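Local coordinates for TPR repeat-containing protein YrrB (Bacillus subtilis, PDB 2Q7F) that possibly mediates complex formation among RNA sulfuration components, RNA processing components and aminoacyl-tRNA synthetases through its stacked tetratricopeptide repeats, at residues P59-N62 with F63-L67; L73-A76 with L77-D81; F46-A49 with I50-N53; G98-Y101 with V102-M106; K111-F114 with E115-L118. One frame throughout, in Å; residues are numbered along the deposited sequence.

How the contacts relate
The five contacts are short stretches within helices or at their ends, met in the chain order 3, 1, 2, 4, 5 and running through the first three TPR repeats. Neighbours in this series touch. Contacts 1 and 2, with centres 8 Å apart, interlock through Phe63 CD2 and Phe79 CZ (3.3 Å) and probably through a hydrogen bond between Asn65 OD1 and Tyr80 OH (2.7 Å). Contact 3 covers contact 1, with Phe46 CD2 3.4 Å from Asn62 CB. Contact 2 joins contact 4 through Leu77 and Val100 and through a salt bridge between Glu74 and Lys104, and contact 4 meets contact 5 through Val102 and Phe114. The ends of the series, contacts 3 and 5, have centres about 27 Å apart and do not touch.

Contact 1 (P59-N62 with F63-L67); sequences PYIN and FANLL
Ile61 and Asn65, one helical turn apart, run side by side and point the same way. The CG2 branch of Ile61 lies 3.9 Å from Asn65 ND2, and the Asn65 amide carbon CG comes within 3.3 Å of the Ile61 O. That same carbonyl oxygen receives the backbone bond from Asn65 N (2.8 Å, N-H...O 164°). Asn65 OD1 is an acceptor beside another acceptor here, and its hydrogen bond goes instead to Tyr80 OH, which would favour this rotation of the amide. Asn62 presents its amide to that of Asn65 with the two planes 51° apart and the two ND2 atoms 4.2 Å from each other. Both are donors, so this is a passing approach and not a bond.

On another side of the helix, Phe63 touches the preceding turn through its CB, 3.6 Å from Pro59 O. Its ring is carried away from that turn because CG stands anti to the backbone N (chi1 -168°), and Leu67 CG sits over the centre of one ring face, 4.2 Å above the plane. Tyr60 leaves the helix in its own direction, its OH hydrogen-bonded to Lys54 O. The stretch belongs to helix 57-69 of the second TPR repeat. Helix 46-50 packs against it through Phe46 and Ile50, while helix 73-86 receives Tyr60, Ala64 and Leu67 and sets Phe79 edge-to-face with the Phe63 ring.

Contact 2 (L73-A76 with L77-D81); sequences LERA and LAFYD
This is an i to i+4 contact within helix 73-86 of the second TPR repeat, in which Arg75 reaches along Phe79 and Ala76 backs onto Tyr80. The TPR fold stacks such helices side by side, and helices 57-69 and 91-103 both border this one. The Arg75 side chain is extended from CG to NE and travels alongside Phe79 in the same direction. Its CG lies in the plane of the phenyl ring at the edge, 3.9 Å from Phe79 CE2, and Arg75 NE approaches the same carbon to 3.9 Å. The guanidinium and ring planes stand 71° apart, so the two groups do not stack. With CG of Arg75 anti to the backbone N (chi1 -159°), the chain rises beside the ring, and its NH1 forms a salt bridge with Glu72. Arg75 O also lies at the ring edge, near its plane, 3.3 Å from Phe79 CD2, and accepts the bond from Phe79 N. The ring itself packs on Ala64 and Leu67 of helix 57-69.

Leu77 turns another way. Its CB rests 3.3 Å from Glu74 O and its CG 3.6 Å from Leu73 O, while its branches, together with Leu73, contact helix 91-103. Ala76 faces Ser68 on helix 57-69. Tyr80 N bonds to Ala76 O (170°). The tyrosine ring brings CD2 to 3.1 Å from that same Ala76 O, and Tyr80 CE2 lies 4.0 Å from Ala76 CB.

Contact 3 (F46-A49 with I50-N53); sequences FTKA and IEEN
The backbone of Phe46, Thr47, Lys48 and Ala49 forms a weakly bonded helical turn that passes into a type II beta turn from Ile50 to Asn53. Ile50 N has two weak acceptors, Phe46 O (3.4 Å) and Thr47 O (3.2 Å). The beta turn is closed by Asn53 N bonding to Ile50 O at 3.1 Å, and Glu52 takes a positive phi of 69°, as the third position of a type II turn requires.

The Ile50 side chain lies against the carbonyls of the preceding turn. Its CB lies 3.4 Å from Thr47 O, and CG1, placed beside the backbone N (chi1 -66°), reaches back to 3.4 Å from Phe46 O. Ile50 CD1 passes the same Phe46 O at 3.9 Å. This is the end of a helix in the first TPR repeat, followed by the loop to helix 57-69. Phe46 turns to Asn62 and Phe63 of that helix, and Ile50 finds its apolar partners there in Pro59 and Tyr60.

On the solvent side, the extended Lys48 chain runs past Glu51, whose own chain bends at chi2. Their charged ends, Lys48 NZ and Glu51 OE1, stay 5.4 Å apart, too far for a salt bridge, and any attraction between them is probably weak. At the far side of the turn, Asn53 CB comes within 3.1 Å of Ala49 O, and Asn53 ND2 makes a weak hydrogen bond to Glu52 O. Thr47 OG1 meets Glu44 in another weak bond one turn earlier.

Contact 4 (G98-Y101 with V102-M106); sequences GNVY and VVKEM
Lys104 runs alongside Val100, one turn earlier. Its CB lies 3.6 Å from Val100 O. CG, set beside the backbone N (chi1 -56°), moves in to 3.2 Å from the same oxygen, which also takes the backbone bond from Lys104 N. Further out, CD continues beside the valine, 4.1 Å from Val100 CG1. Bends at chi3 and chi4 then carry NZ away from this helix to its salt bridge with Glu74 on helix 73-86, so the aliphatic part of the chain packs locally while the charge is paired between helices.

Tyr101 and Met106 make the second side-chain meeting, their chains crossing at a slant. Met106 CB approaches the ring at its edge, 3.9 Å from Tyr101 CD1. The sulfur SD, 5.2 Å from the ring centroid and 82° off the normal, is likewise beside the ring and not over it, a Met-aromatic contact of the edge kind. The ring also touches Glu109 and Met113 of helix 107-120 and Leu77 of helix 73-86.

The backbone draws Met106 in, because its N bonds to Tyr101 O at 2.8 Å, and Glu105 N bonds to Val102 O. With Glu105 at a positive phi, this is a Schellman motif ending helix 91-103, and Met106 then occupies the N-cap position of helix 107-120, the tight helix-turn-helix link characteristic of a TPR repeat.

Contact 5 (K111-F114 with E115-L118); sequences KDMF and EKAL
The Glu115 carboxylate lies against the Lys111 side chain through one oxygen, whereas the Phe114 ring turns away from the following turn. These are neighbours along helix 107-120 in the third TPR repeat. Phe114 touches residues 115-118 with its CB and carries its ring off the helix toward Leu127 and Met130 of helix 125-137 and Val102 of helix 91-103, where it packs between those two helices.

Glu115 runs beside the extended Lys111 chain, the two pointing the same way. Glu115 OE1 is 3.8 Å from Lys111 CE, yet 4.8 Å from its NZ, a distance at which any attraction would be weak and no salt bridge is formed. Lys111 gets its direction from CG standing anti to the backbone N (chi1 173°).

Elsewhere on the helix surface the side chains of Asp112 and Lys116 meet at an angle. A long salt bridge is modelled between Asp112 OD1 and Lys116 NZ at 3.6 Å, but the position of OD1 is doubtful. Arg119 NH2, a like charge, also lies close to that NZ. Met113, bent at chi2 and chi3, brings its CE methyl 4.1 Å from Lys116 CE, touching the end of that lysine's aliphatic chain. Beneath these side chains Lys111 O accepts from Glu115 N (2.9 Å), and Ala117 sets its CB against Phe114 O at 3.4 Å. That oxygen also accepts from Leu118 N, at 3.0 Å and an N-H...O angle of 179°.

Contact 1 (P59-N62 with F63-L67)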
loop_
_atom_site.group_PDB
_atom_site.type_symbol
_atom_site.label_atom_id
_atom_site.label_comp_id
_atom_site.label_asym_id
_atom_site.label_seq_id
_atom_site.Cartn_x
_atom_site.Cartn_y
_atom_site.Cartn_z
ATOM N N PRO A 59 14.451 -5.372 -21.736
ATOM C CA PRO A 59 14.486 -6.831 -21.628
ATOM C C PRO A 59 14.990 -7.350 -20.270
ATOM O O PRO A 59 14.494 -8.372 -19.788
ATOM C CB PRO A 59 15.425 -7.247 -22.759
ATOM C CG PRO A 59 16.242 -6.063 -23.030
ATOM C CD PRO A 59 15.359 -4.893 -22.792
ATOM N N TYR A 60 15.950 -6.650 -19.662
ATOM C CA TYR A 60 16.373 -6.979 -18.302
ATOM C C TYR A 60 15.236 -6.796 -17.301
ATOM O O TYR A 60 15.095 -7.590 -16.383
ATOM C CB TYR A 60 17.572 -6.153 -17.860
ATOM C CG TYR A 60 18.849 -6.409 -18.623
ATOM C CD1 TYR A 60 19.745 -7.405 -18.223
ATOM C CD2 TYR A 60 19.181 -5.632 -19.727
ATOM C CE1 TYR A 60 20.941 -7.624 -18.921
ATOM C CE2 TYR A 60 20.366 -5.839 -20.425
ATOM C CZ TYR A 60 21.241 -6.830 -20.021
ATOM O OH TYR A 60 22.408 -7.016 -20.733
ATOM N N ILE A 61 14.423 -5.762 -17.487
ATOM C CA ILE A 61 13.291 -5.527 -16.590
ATOM C C ILE A 61 12.256 -6.643 -16.726
ATOM O O ILE A 61 11.794 -7.189 -15.722
ATOM C CB ILE A 61 12.617 -4.150 -16.817
ATOM C CG1 ILE A 61 13.642 -3.017 -16.695
ATOM C CG2 ILE A 61 11.480 -3.955 -15.824
ATOM C CD1 ILE A 61 13.133 -1.662 -17.153
ATOM N N ASN A 62 11.915 -6.986 -17.965
ATOM C CA ASN A 62 10.969 -8.060 -18.228
ATOM C C ASN A 62 11.401 -9.383 -17.633
ATOM O O ASN A 62 10.572 -10.111 -17.073
ATOM C CB ASN A 62 10.760 -8.232 -19.721
ATOM C CG ASN A 62 10.024 -7.081 -20.343
ATOM O OD1 ASN A 62 10.120 -6.867 -21.549
ATOM N ND2 ASN A 62 9.287 -6.326 -19.534
ATOM N N PHE A 63 12.693 -9.695 -17.749
ATOM C CA PHE A 63 13.211 -10.939 -17.199
ATOM C C PHE A 63 13.154 -10.928 -15.678
ATOM O O PHE A 63 12.842 -11.948 -15.062
ATOM C CB PHE A 63 14.626 -11.243 -17.695
ATOM C CG PHE A 63 15.088 -12.652 -17.387
ATOM C CD1 PHE A 63 14.282 -13.750 -17.684
ATOM C CD2 PHE A 63 16.327 -12.881 -16.809
ATOM C CE1 PHE A 63 14.709 -15.052 -17.399
ATOM C CE2 PHE A 63 16.759 -14.182 -16.514
ATOM C CZ PHE A 63 15.953 -15.263 -16.812
ATOM N N ALA A 64 13.428 -9.766 -15.086
ATOM C CA ALA A 64 13.327 -9.575 -13.639
ATOM C C ALA A 64 11.883 -9.702 -13.141
ATOM O O ALA A 64 11.635 -10.298 -12.087
ATOM C CB ALA A 64 13.921 -8.244 -13.241
ATOM N N ASN A 65 10.938 -9.148 -13.902
ATOM C CA ASN A 65 9.508 -9.355 -13.638
ATOM C C ASN A 65 9.124 -10.833 -13.666
ATOM O O ASN A 65 8.318 -11.291 -12.861
ATOM C CB ASN A 65 8.633 -8.572 -14.623
ATOM C CG ASN A 65 8.764 -7.062 -14.462
ATOM O OD1 ASN A 65 9.241 -6.572 -13.440
ATOM N ND2 ASN A 65 8.351 -6.318 -15.487
ATOM N N LEU A 66 9.705 -11.577 -14.597
ATOM C CA LEU A 66 9.426 -12.994 -14.696
ATOM C C LEU A 66 10.010 -13.702 -13.465
ATOM O O LEU A 66 9.317 -14.477 -12.807
ATOM C CB LEU A 66 9.980 -13.539 -16.015
ATOM C CG LEU A 66 9.706 -14.940 -16.597
ATOM C CD1 LEU A 66 10.874 -15.871 -16.340
ATOM C CD2 LEU A 66 8.393 -15.573 -16.157
ATOM N N LEU A 67 11.257 -13.381 -13.124
ATOM C CA LEU A 67 11.934 -13.993 -11.984
ATOM C C LEU A 67 11.244 -13.763 -10.643
ATOM O O LEU A 67 11.289 -14.633 -9.778
ATOM C CB LEU A 67 13.394 -13.545 -11.917
ATOM C CG LEU A 67 14.317 -14.002 -13.045
ATOM C CD1 LEU A 67 15.640 -13.274 -12.917
ATOM C CD2 LEU A 67 14.522 -15.513 -13.051
#

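Contact 2 (L73-A76 with L77-D81)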
loop_
_atom_site.group_PDB
_atom_site.type_symbol
_atom_site.label_atom_id
_atom_site.label_comp_id
_atom_site.label_asym_id
_atom_site.label_seq_id
_atom_site.Cartn_x
_atom_site.Cartn_y
_atom_site.Cartn_z
ATOM N N LEU A 73 13.607 -14.101 -6.257
ATOM C CA LEU A 73 13.652 -12.724 -5.794
ATOM C C LEU A 73 15.025 -12.051 -5.853
ATOM O O LEU A 73 15.129 -10.912 -6.327
ATOM C CB LEU A 73 13.046 -12.630 -4.386
ATOM C CG LEU A 73 11.542 -12.301 -4.268
ATOM C CD1 LEU A 73 10.707 -12.797 -5.447
ATOM C CD2 LEU A 73 10.950 -12.799 -2.949
ATOM N N GLU A 74 16.071 -12.737 -5.381
ATOM C CA GLU A 74 17.424 -12.156 -5.381
ATOM C C GLU A 74 17.925 -11.926 -6.802
ATOM O O GLU A 74 18.498 -10.870 -7.112
ATOM C CB GLU A 74 18.420 -13.029 -4.619
ATOM C CG GLU A 74 18.101 -13.219 -3.139
ATOM C CD GLU A 74 16.875 -14.080 -2.924
ATOM O OE1 GLU A 74 16.089 -13.789 -2.007
ATOM O OE2 GLU A 74 16.685 -15.045 -3.681
ATOM N N ARG A 75 17.714 -12.924 -7.656
ATOM C CA ARG A 75 18.123 -12.823 -9.034
ATOM C C ARG A 75 17.326 -11.727 -9.757
ATOM O O ARG A 75 17.887 -10.986 -10.558
ATOM C CB ARG A 75 17.996 -14.173 -9.723
ATOM C CG ARG A 75 18.847 -14.321 -10.971
ATOM C CD ARG A 75 18.718 -15.735 -11.511
ATOM N NE ARG A 75 19.393 -15.900 -12.795
ATOM C CZ ARG A 75 18.951 -16.660 -13.794
ATOM N NH1 ARG A 75 17.808 -17.322 -13.666
ATOM N NH2 ARG A 75 19.649 -16.747 -14.928
ATOM N N ALA A 76 16.037 -11.604 -9.451
ATOM C CA ALA A 76 15.233 -10.478 -9.949
ATOM C C ALA A 76 15.921 -9.135 -9.646
ATOM O O ALA A 76 16.035 -8.258 -10.540
ATOM C CB ALA A 76 13.810 -10.511 -9.366
ATOM N N LEU A 77 16.394 -8.995 -8.403
ATOM C CA LEU A 77 17.113 -7.801 -7.951
ATOM C C LEU A 77 18.391 -7.546 -8.715
ATOM O O LEU A 77 18.754 -6.394 -8.939
ATOM C CB LEU A 77 17.427 -7.865 -6.451
ATOM C CG LEU A 77 16.247 -7.571 -5.513
ATOM C CD1 LEU A 77 16.579 -7.906 -4.059
ATOM C CD2 LEU A 77 15.703 -6.131 -5.653
ATOM N N ALA A 78 19.075 -8.614 -9.107
ATOM C CA ALA A 78 20.286 -8.472 -9.896
ATOM C C ALA A 78 19.959 -7.975 -11.300
ATOM O O ALA A 78 20.709 -7.197 -11.871
ATOM C CB ALA A 78 21.047 -9.757 -9.936
ATOM N N PHE A 79 18.827 -8.394 -11.846
ATOM C CA PHE A 79 18.433 -7.922 -13.173
ATOM C C PHE A 79 17.915 -6.481 -13.173
ATOM O O PHE A 79 18.255 -5.718 -14.071
ATOM C CB PHE A 79 17.455 -8.884 -13.836
ATOM C CG PHE A 79 18.122 -10.065 -14.475
ATOM C CD1 PHE A 79 18.642 -9.974 -15.763
ATOM C CD2 PHE A 79 18.260 -11.257 -13.786
ATOM C CE1 PHE A 79 19.271 -11.050 -16.354
ATOM C CE2 PHE A 79 18.890 -12.349 -14.378
ATOM C CZ PHE A 79 19.394 -12.237 -15.674
ATOM N N TYR A 80 17.115 -6.112 -12.159
ATOM C CA TYR A 80 16.688 -4.713 -11.969
ATOM C C TYR A 80 17.909 -3.832 -11.803
ATOM O O TYR A 80 17.959 -2.730 -12.347
ATOM C CB TYR A 80 15.775 -4.538 -10.751
ATOM C CG TYR A 80 14.414 -5.176 -10.872
ATOM C CD1 TYR A 80 13.558 -4.878 -11.962
ATOM C CD2 TYR A 80 13.958 -6.073 -9.898
ATOM C CE1 TYR A 80 12.296 -5.474 -12.071
ATOM C CE2 TYR A 80 12.694 -6.673 -10.002
ATOM C CZ TYR A 80 11.879 -6.367 -11.082
ATOM O OH TYR A 80 10.639 -6.961 -11.173
ATOM N N ASP A 81 18.895 -4.330 -11.061
ATOM C CA ASP A 81 20.150 -3.617 -10.868
ATOM C C ASP A 81 20.776 -3.286 -12.225
ATOM O O ASP A 81 21.127 -2.143 -12.493
ATOM C CB ASP A 81 21.115 -4.433 -10.004
ATOM C CG ASP A 81 22.355 -3.656 -9.622
ATOM O OD1 ASP A 81 23.439 -3.964 -10.158
ATOM O OD2 ASP A 81 22.253 -2.727 -8.802
#

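Contact 3 (F46-A49 with I50-N53)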
loop_
_atom_site.group_PDB
_atom_site.type_symbol
_atom_site.label_atom_id
_atom_site.label_comp_id
_atom_site.label_asym_id
_atom_site.label_seq_id
_atom_site.Cartn_x
_atom_site.Cartn_y
_atom_site.Cartn_z
ATOM N N PHE A 46 12.614 -14.154 -23.190
ATOM C CA PHE A 46 13.198 -13.008 -22.477
ATOM C C PHE A 46 14.723 -13.090 -22.418
ATOM O O PHE A 46 15.410 -12.069 -22.451
ATOM C CB PHE A 46 12.636 -12.919 -21.052
ATOM C CG PHE A 46 11.137 -12.754 -20.984
ATOM C CD1 PHE A 46 10.280 -13.798 -21.348
ATOM C CD2 PHE A 46 10.581 -11.568 -20.525
ATOM C CE1 PHE A 46 8.890 -13.647 -21.278
ATOM C CE2 PHE A 46 9.198 -11.406 -20.445
ATOM C CZ PHE A 46 8.351 -12.446 -20.820
ATOM N N THR A 47 15.234 -14.314 -22.329
ATOM C CA THR A 47 16.665 -14.566 -22.259
ATOM C C THR A 47 17.378 -14.157 -23.548
ATOM O O THR A 47 18.353 -13.407 -23.507
ATOM C CB THR A 47 16.950 -16.053 -21.967
ATOM O OG1 THR A 47 15.937 -16.575 -21.096
ATOM C CG2 THR A 47 18.323 -16.227 -21.331
ATOM N N LYS A 48 16.891 -14.650 -24.686
ATOM C CA LYS A 48 17.508 -14.345 -25.975
ATOM C C LYS A 48 17.316 -12.877 -26.370
ATOM O O LYS A 48 18.214 -12.270 -26.959
ATOM C CB LYS A 48 16.997 -15.282 -27.077
ATOM C CG LYS A 48 17.873 -15.287 -28.340
ATOM C CD LYS A 48 17.697 -16.562 -29.155
ATOM C CE LYS A 48 18.713 -16.643 -30.287
ATOM N NZ LYS A 48 18.612 -17.941 -31.018
ATOM N N ALA A 49 16.153 -12.316 -26.028
ATOM C CA ALA A 49 15.870 -10.896 -26.253
ATOM C C ALA A 49 16.964 -10.003 -25.659
ATOM O O ALA A 49 17.268 -8.949 -26.212
ATOM C CB ALA A 49 14.503 -10.521 -25.694
ATOM N N ILE A 50 17.557 -10.442 -24.545
ATOM C CA ILE A 50 18.700 -9.754 -23.937
ATOM C C ILE A 50 19.956 -9.846 -24.819
ATOM O O ILE A 50 20.658 -8.849 -24.994
ATOM C CB ILE A 50 18.981 -10.252 -22.476
ATOM C CG1 ILE A 50 17.815 -9.876 -21.545
ATOM C CG2 ILE A 50 20.300 -9.689 -21.931
ATOM C CD1 ILE A 50 17.959 -10.364 -20.111
ATOM N N GLU A 51 20.218 -11.034 -25.375
ATOM C CA GLU A 51 21.365 -11.264 -26.272
ATOM C C GLU A 51 21.250 -10.424 -27.549
ATOM O O GLU A 51 20.169 -10.307 -28.136
ATOM C CB GLU A 51 21.517 -12.760 -26.605
ATOM C CG GLU A 51 22.860 -13.162 -27.257
ATOM C CD GLU A 51 22.790 -13.311 -28.789
ATOM O OE1 GLU A 51 22.163 -14.284 -29.271
ATOM O OE2 GLU A 51 23.383 -12.473 -29.511
ATOM N N GLU A 52 22.374 -9.830 -27.949
ATOM C CA GLU A 52 22.457 -8.890 -29.085
ATOM C C GLU A 52 21.749 -7.545 -28.821
ATOM O O GLU A 52 21.834 -6.622 -29.636
ATOM C CB GLU A 52 21.981 -9.541 -30.398
ATOM C CG GLU A 52 22.942 -9.347 -31.577
ATOM C CD GLU A 52 22.554 -8.205 -32.516
ATOM O OE1 GLU A 52 23.301 -7.973 -33.498
ATOM O OE2 GLU A 52 21.512 -7.548 -32.291
ATOM N N ASN A 53 21.067 -7.453 -27.676
ATOM C CA ASN A 53 20.436 -6.217 -27.192
ATOM C C ASN A 53 21.027 -5.750 -25.860
ATOM O O ASN A 53 20.381 -4.998 -25.118
ATOM C CB ASN A 53 18.926 -6.412 -27.019
ATOM C CG ASN A 53 18.149 -6.192 -28.296
ATOM O OD1 ASN A 53 17.038 -5.653 -28.271
ATOM N ND2 ASN A 53 18.717 -6.612 -29.422
#

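Contact 4 (G98-Y101 with V102-M106)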
loop_
_atom_site.group_PDB
_atom_site.type_symbol
_atom_site.label_atom_id
_atom_site.label_comp_id
_atom_site.label_asym_id
_atom_site.label_seq_id
_atom_site.Cartn_x
_atom_site.Cartn_y
_atom_site.Cartn_z
ATOM N N GLY A 98 11.143 -2.634 -5.821
ATOM C CA GLY A 98 10.395 -2.212 -4.633
ATOM C C GLY A 98 9.472 -3.297 -4.126
ATOM O O GLY A 98 9.448 -3.588 -2.924
ATOM N N ASN A 99 8.732 -3.912 -5.053
ATOM C CA ASN A 99 7.859 -5.029 -4.722
ATOM C C ASN A 99 8.617 -6.212 -4.101
ATOM O O ASN A 99 8.112 -6.869 -3.190
ATOM C CB ASN A 99 7.052 -5.463 -5.940
ATOM C CG ASN A 99 5.886 -4.533 -6.221
ATOM O OD1 ASN A 99 5.702 -4.040 -7.346
ATOM N ND2 ASN A 99 5.088 -4.278 -5.194
ATOM N N VAL A 100 9.831 -6.463 -4.579
ATOM C CA VAL A 100 10.656 -7.529 -4.019
ATOM C C VAL A 100 10.979 -7.197 -2.563
ATOM O O VAL A 100 10.875 -8.044 -1.682
ATOM C CB VAL A 100 11.955 -7.738 -4.846
ATOM C CG1 VAL A 100 12.895 -8.751 -4.170
ATOM C CG2 VAL A 100 11.609 -8.193 -6.262
ATOM N N TYR A 101 11.344 -5.942 -2.332
ATOM C CA TYR A 101 11.649 -5.454 -1.007
ATOM C C TYR A 101 10.436 -5.553 -0.094
ATOM O O TYR A 101 10.576 -5.825 1.102
ATOM C CB TYR A 101 12.188 -4.026 -1.074
ATOM C CG TYR A 101 13.658 -3.973 -1.398
ATOM C CD1 TYR A 101 14.609 -4.451 -0.493
ATOM C CD2 TYR A 101 14.110 -3.442 -2.601
ATOM C CE1 TYR A 101 15.976 -4.406 -0.786
ATOM C CE2 TYR A 101 15.483 -3.395 -2.908
ATOM C CZ TYR A 101 16.407 -3.882 -1.997
ATOM O OH TYR A 101 17.759 -3.842 -2.287
ATOM N N VAL A 102 9.253 -5.348 -0.665
ATOM C CA VAL A 102 8.009 -5.450 0.097
ATOM C C VAL A 102 7.807 -6.896 0.540
ATOM O O VAL A 102 7.554 -7.161 1.717
ATOM C CB VAL A 102 6.787 -4.915 -0.702
ATOM C CG1 VAL A 102 5.492 -5.421 -0.127
ATOM C CG2 VAL A 102 6.784 -3.403 -0.697
ATOM N N VAL A 103 7.951 -7.826 -0.400
ATOM C CA VAL A 103 7.743 -9.236 -0.106
ATOM C C VAL A 103 8.692 -9.671 1.008
ATOM O O VAL A 103 8.326 -10.448 1.873
ATOM C CB VAL A 103 7.887 -10.114 -1.371
ATOM C CG1 VAL A 103 7.794 -11.598 -1.026
ATOM C CG2 VAL A 103 6.819 -9.749 -2.366
ATOM N N LYS A 104 9.896 -9.123 1.001
ATOM C CA LYS A 104 10.908 -9.483 1.985
ATOM C C LYS A 104 10.787 -8.584 3.212
ATOM O O LYS A 104 11.609 -8.660 4.128
ATOM C CB LYS A 104 12.310 -9.368 1.369
ATOM C CG LYS A 104 12.526 -10.187 0.089
ATOM C CD LYS A 104 13.946 -10.028 -0.447
ATOM C CE LYS A 104 14.970 -10.826 0.383
ATOM N NZ LYS A 104 15.356 -12.134 -0.226
ATOM N N GLU A 105 9.765 -7.728 3.212
ATOM C CA GLU A 105 9.460 -6.821 4.333
ATOM C C GLU A 105 10.633 -5.949 4.778
ATOM O O GLU A 105 10.868 -5.741 5.973
ATOM C CB GLU A 105 8.884 -7.582 5.528
ATOM C CG GLU A 105 7.607 -8.352 5.253
ATOM C CD GLU A 105 7.260 -9.264 6.413
ATOM O OE1 GLU A 105 8.120 -10.089 6.806
ATOM O OE2 GLU A 105 6.137 -9.146 6.951
ATOM N N MET A 106 11.371 -5.457 3.792
ATOM C CA MET A 106 12.384 -4.443 4.007
ATOM C C MET A 106 11.744 -3.139 3.525
ATOM O O MET A 106 11.871 -2.745 2.352
ATOM C CB MET A 106 13.658 -4.799 3.239
ATOM C CG MET A 106 14.332 -6.046 3.762
ATOM S SD MET A 106 15.506 -6.802 2.627
ATOM C CE MET A 106 15.987 -8.191 3.635
#

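Contact 5 (K111-F114 with E115-L118)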
loop_
_atom_site.group_PDB
_atom_site.type_symbol
_atom_site.label_atom_id
_atom_site.label_comp_id
_atom_site.label_asym_id
_atom_site.label_seq_id
_atom_site.Cartn_x
_atom_site.Cartn_y
_atom_site.Cartn_z
ATOM N N LYS A 111 10.505 1.893 0.474
ATOM C CA LYS A 111 10.200 3.320 0.387
ATOM C C LYS A 111 11.172 4.001 -0.571
ATOM O O LYS A 111 10.784 4.782 -1.440
ATOM C CB LYS A 111 10.285 3.989 1.765
ATOM C CG LYS A 111 10.151 5.506 1.698
ATOM C CD LYS A 111 10.786 6.206 2.883
ATOM C CE LYS A 111 10.921 7.698 2.609
ATOM N NZ LYS A 111 11.082 8.444 3.880
ATOM N N ASP A 112 12.445 3.690 -0.394
ATOM C CA ASP A 112 13.493 4.235 -1.225
ATOM C C ASP A 112 13.195 3.929 -2.706
ATOM O O ASP A 112 13.182 4.841 -3.534
ATOM C CB ASP A 112 14.835 3.671 -0.753
ATOM C CG ASP A 112 16.016 4.391 -1.345
ATOM O OD1 ASP A 112 16.346 4.133 -2.526
ATOM O OD2 ASP A 112 16.639 5.200 -0.624
ATOM N N MET A 113 12.906 2.662 -3.022
ATOM C CA MET A 113 12.636 2.245 -4.403
ATOM C C MET A 113 11.384 2.880 -4.984
ATOM O O MET A 113 11.392 3.332 -6.145
ATOM C CB MET A 113 12.532 0.714 -4.535
ATOM C CG MET A 113 13.866 -0.074 -4.439
ATOM S SD MET A 113 15.196 0.385 -5.593
ATOM C CE MET A 113 16.196 1.453 -4.546
ATOM N N PHE A 114 10.313 2.911 -4.191
ATOM C CA PHE A 114 9.043 3.479 -4.657
ATOM C C PHE A 114 9.134 4.972 -4.898
ATOM O O PHE A 114 8.578 5.479 -5.863
ATOM C CB PHE A 114 7.887 3.156 -3.716
ATOM C CG PHE A 114 7.449 1.732 -3.772
ATOM C CD1 PHE A 114 7.381 1.053 -4.992
ATOM C CD2 PHE A 114 7.091 1.057 -2.614
ATOM C CE1 PHE A 114 6.977 -0.293 -5.056
ATOM C CE2 PHE A 114 6.682 -0.282 -2.668
ATOM C CZ PHE A 114 6.625 -0.954 -3.895
ATOM N N GLU A 115 9.833 5.677 -4.018
ATOM C CA GLU A 115 10.000 7.105 -4.190
ATOM C C GLU A 115 10.885 7.406 -5.410
ATOM O O GLU A 115 10.675 8.406 -6.099
ATOM C CB GLU A 115 10.517 7.756 -2.903
ATOM C CG GLU A 115 9.915 9.140 -2.658
ATOM C CD GLU A 115 9.728 9.474 -1.180
ATOM O OE1 GLU A 115 9.003 8.742 -0.475
ATOM O OE2 GLU A 115 10.297 10.484 -0.723
ATOM N N LYS A 116 11.848 6.531 -5.694
ATOM C CA LYS A 116 12.666 6.669 -6.905
ATOM C C LYS A 116 11.842 6.411 -8.161
ATOM O O LYS A 116 12.041 7.072 -9.189
ATOM C CB LYS A 116 13.892 5.755 -6.873
ATOM C CG LYS A 116 14.992 6.184 -5.904
ATOM C CD LYS A 116 16.251 5.391 -6.164
ATOM C CE LYS A 116 17.199 5.384 -4.989
ATOM N NZ LYS A 116 17.649 6.746 -4.632
ATOM N N ALA A 117 10.914 5.460 -8.077
ATOM C CA ALA A 117 10.014 5.180 -9.191
ATOM C C ALA A 117 9.209 6.435 -9.496
ATOM O O ALA A 117 9.225 6.949 -10.631
ATOM C CB ALA A 117 9.106 4.004 -8.869
ATOM N N LEU A 118 8.544 6.940 -8.460
ATOM C CA LEU A 118 7.803 8.183 -8.529
ATOM C C LEU A 118 8.679 9.337 -9.034
ATOM O O LEU A 118 8.245 10.123 -9.881
ATOM C CB LEU A 118 7.189 8.497 -7.165
ATOM C CG LEU A 118 6.524 9.847 -6.875
ATOM C CD1 LEU A 118 5.436 10.213 -7.888
ATOM C CD2 LEU A 118 5.944 9.830 -5.481
#